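Local coordinates for protein putative alpha KG dependent 2,4-D dioxygenase (Burkholderia xenovorans, PDB 5J92) that binds iron(II) and probably acts as a 2-oxoglutarate-dependent dioxygenase of the TfdA family, at residues Gln148-Asp153 and Val251-Trp256. Sequence-based numbering, arbitrary orientation.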
loop_
_atom_site.group_PDB
_atom_site.type_symbol
_atom_site.label_atom_id
_atom_site.label_comp_id
_atom_site.label_asym_id
_atom_site.label_seq_id
_atom_site.Cartn_x
_atom_site.Cartn_y
_atom_site.Cartn_z
ATOM N N GLN A 148 -10.575 -12.510 -7.887
ATOM C CA GLN A 148 -10.408 -11.645 -9.039
ATOM C C GLN A 148 -8.931 -11.490 -9.373
ATOM O O GLN A 148 -8.054 -11.658 -8.528
ATOM C CB GLN A 148 -11.008 -10.257 -8.767
ATOM C CG GLN A 148 -12.515 -10.268 -8.442
ATOM C CD GLN A 148 -12.797 -10.507 -6.961
ATOM O OE1 GLN A 148 -11.893 -10.850 -6.189
ATOM N NE2 GLN A 148 -14.065 -10.375 -6.570
ATOM N N THR A 149 -8.660 -11.199 -10.625
ATOM C CA THR A 149 -7.364 -10.668 -11.020
ATOM C C THR A 149 -7.574 -9.191 -11.327
ATOM O O THR A 149 -8.518 -8.834 -12.036
ATOM C CB THR A 149 -6.774 -11.394 -12.233
ATOM O OG1 THR A 149 -6.762 -12.799 -11.998
ATOM C CG2 THR A 149 -5.325 -10.946 -12.467
ATOM N N GLN A 150 -6.742 -8.339 -10.743
ATOM C CA GLN A 150 -6.861 -6.903 -10.903
ATOM C C GLN A 150 -5.688 -6.377 -11.718
ATOM O O GLN A 150 -4.573 -6.906 -11.639
ATOM C CB GLN A 150 -6.924 -6.196 -9.541
ATOM C CG GLN A 150 -8.075 -6.669 -8.672
ATOM C CD GLN A 150 -8.294 -5.810 -7.430
ATOM O OE1 GLN A 150 -7.354 -5.233 -6.867
ATOM N NE2 GLN A 150 -9.553 -5.721 -6.998
ATOM N N PHE A 151 -5.955 -5.338 -12.513
ATOM C CA PHE A 151 -4.979 -4.794 -13.447
ATOM C C PHE A 151 -4.919 -3.290 -13.267
ATOM O O PHE A 151 -5.957 -2.621 -13.279
ATOM C CB PHE A 151 -5.329 -5.151 -14.901
ATOM C CG PHE A 151 -5.377 -6.627 -15.159
ATOM C CD1 PHE A 151 -4.219 -7.314 -15.496
ATOM C CD2 PHE A 151 -6.574 -7.336 -15.037
ATOM C CE1 PHE A 151 -4.244 -8.686 -15.728
ATOM C CE2 PHE A 151 -6.615 -8.706 -15.263
ATOM C CZ PHE A 151 -5.441 -9.384 -15.611
ATOM N N ALA A 152 -3.709 -2.763 -13.116
ATOM C CA ALA A 152 -3.493 -1.338 -12.920
ATOM C C ALA A 152 -2.784 -0.761 -14.135
ATOM O O ALA A 152 -1.719 -1.253 -14.535
ATOM C CB ALA A 152 -2.698 -1.078 -11.641
ATOM N N ASP A 153 -3.376 0.278 -14.718
ATOM C CA ASP A 153 -2.880 0.857 -15.970
ATOM C C ASP A 153 -1.718 1.810 -15.683
ATOM O O ASP A 153 -1.927 2.914 -15.168
ATOM C CB ASP A 153 -4.018 1.574 -16.688
ATOM C CG ASP A 153 -3.638 2.021 -18.110
ATOM O OD1 ASP A 153 -2.424 2.147 -18.415
ATOM O OD2 ASP A 153 -4.580 2.250 -18.911
ATOM N N VAL A 251 -7.469 1.153 -12.063
ATOM C CA VAL A 251 -7.568 -0.285 -11.825
ATOM C C VAL A 251 -8.834 -0.852 -12.455
ATOM O O VAL A 251 -9.914 -0.249 -12.372
ATOM C CB VAL A 251 -7.528 -0.599 -10.316
ATOM C CG1 VAL A 251 -7.845 -2.083 -10.066
ATOM C CG2 VAL A 251 -6.124 -0.247 -9.773
ATOM N N TYR A 252 -8.684 -2.008 -13.103
ATOM C CA TYR A 252 -9.789 -2.854 -13.542
ATOM C C TYR A 252 -9.715 -4.172 -12.778
ATOM O O TYR A 252 -8.668 -4.826 -12.766
ATOM C CB TYR A 252 -9.726 -3.110 -15.058
ATOM C CG TYR A 252 -10.585 -4.268 -15.545
ATOM C CD1 TYR A 252 -11.972 -4.178 -15.549
ATOM C CD2 TYR A 252 -10.008 -5.450 -15.996
ATOM C CE1 TYR A 252 -12.752 -5.234 -15.999
ATOM C CE2 TYR A 252 -10.784 -6.525 -16.440
ATOM C CZ TYR A 252 -12.160 -6.400 -16.439
ATOM O OH TYR A 252 -12.957 -7.436 -16.873
ATOM N N SER A 253 -10.816 -4.553 -12.147
ATOM C CA SER A 253 -10.917 -5.807 -11.407
ATOM C C SER A 253 -11.687 -6.823 -12.250
ATOM O O SER A 253 -12.862 -6.609 -12.580
ATOM C CB SER A 253 -11.604 -5.570 -10.058
ATOM O OG SER A 253 -11.635 -6.761 -9.278
ATOM N N HIS A 254 -11.030 -7.912 -12.631
ATOM C CA HIS A 254 -11.669 -8.872 -13.519
ATOM C C HIS A 254 -12.401 -9.930 -12.705
ATOM O O HIS A 254 -11.768 -10.710 -11.977
ATOM C CB HIS A 254 -10.662 -9.533 -14.455
ATOM C CG HIS A 254 -11.305 -10.440 -15.455
ATOM N ND1 HIS A 254 -12.114 -9.966 -16.468
ATOM C CD2 HIS A 254 -11.298 -11.787 -15.573
ATOM C CE1 HIS A 254 -12.554 -10.985 -17.185
ATOM N NE2 HIS A 254 -12.075 -12.101 -16.662
ATOM N N GLU A 255 -13.732 -9.963 -12.844
ATOM C CA GLU A 255 -14.547 -11.049 -12.303
ATOM C C GLU A 255 -14.498 -12.215 -13.282
ATOM O O GLU A 255 -15.009 -12.119 -14.403
ATOM C CB GLU A 255 -15.987 -10.595 -12.069
ATOM C CG GLU A 255 -16.147 -9.552 -10.970
ATOM C CD GLU A 255 -15.903 -10.119 -9.585
ATOM O OE1 GLU A 255 -15.888 -11.361 -9.425
ATOM O OE2 GLU A 255 -15.715 -9.323 -8.644
ATOM N N TRP A 256 -13.891 -13.315 -12.857
ATOM C CA TRP A 256 -13.634 -14.434 -13.749
ATOM C C TRP A 256 -14.913 -15.173 -14.114
ATOM O O TRP A 256 -15.836 -15.313 -13.306
ATOM C CB TRP A 256 -12.655 -15.409 -13.092
ATOM C CG TRP A 256 -11.253 -14.936 -13.166
ATOM C CD1 TRP A 256 -10.571 -14.205 -12.230
ATOM C CD2 TRP A 256 -10.349 -15.158 -14.248
ATOM N NE1 TRP A 256 -9.277 -13.974 -12.664
ATOM C CE2 TRP A 256 -9.123 -14.544 -13.904
ATOM C CE3 TRP A 256 -10.459 -15.814 -15.481
ATOM C CZ2 TRP A 256 -8.016 -14.556 -14.752
ATOM C CZ3 TRP A 256 -9.351 -15.846 -16.314
ATOM C CH2 TRP A 256 -8.144 -15.211 -15.942
#
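T149 and W256 show how a side chain beyond a strand's end can reach back to the neighbouring strand. The indole NE1 donates to T149 OG1 at 2.9 Å, the hydroxyl oxygen lying at the ring edge, 1° from its plane. T149 holds OG1 beside its own backbone N (chi1 -53°), on the flank the indole approaches. H254 turns the CD2 edge of its imidazole onto one face of the indole, planes almost perpendicular, while its ND1 is hydrogen-bonded to Y252 OH and NE2 to D260. F151 and Y252, on the same sheet face as T149 and H254, run side by side, their CD2 atoms 4.0 Å apart.

On the other face, the chain of Q150, extended beyond CG, lies alongside S253, and NE2 gives OG a long bond of 3.3 Å; its OE1 is taken by R272. Beyond the pairing, Q148 and E255 run side by side, Q148 NE2 donating to the syn side of E255 OE2 from somewhat out of the carboxylate plane.

The backbones bond in both directions at F151-Y252; at T149-H254, H254 N to T149 O is short (2.7 Å) and the return bond weak. Strand 149-153 lies between 251-254 and 269-273, which carries the iron ligand H271 close to F151; the face of F151, Y252 and H254 packs on strands 50-53 and 261-265 of the larger sheet, consistent with this family's double-stranded beta-helix core.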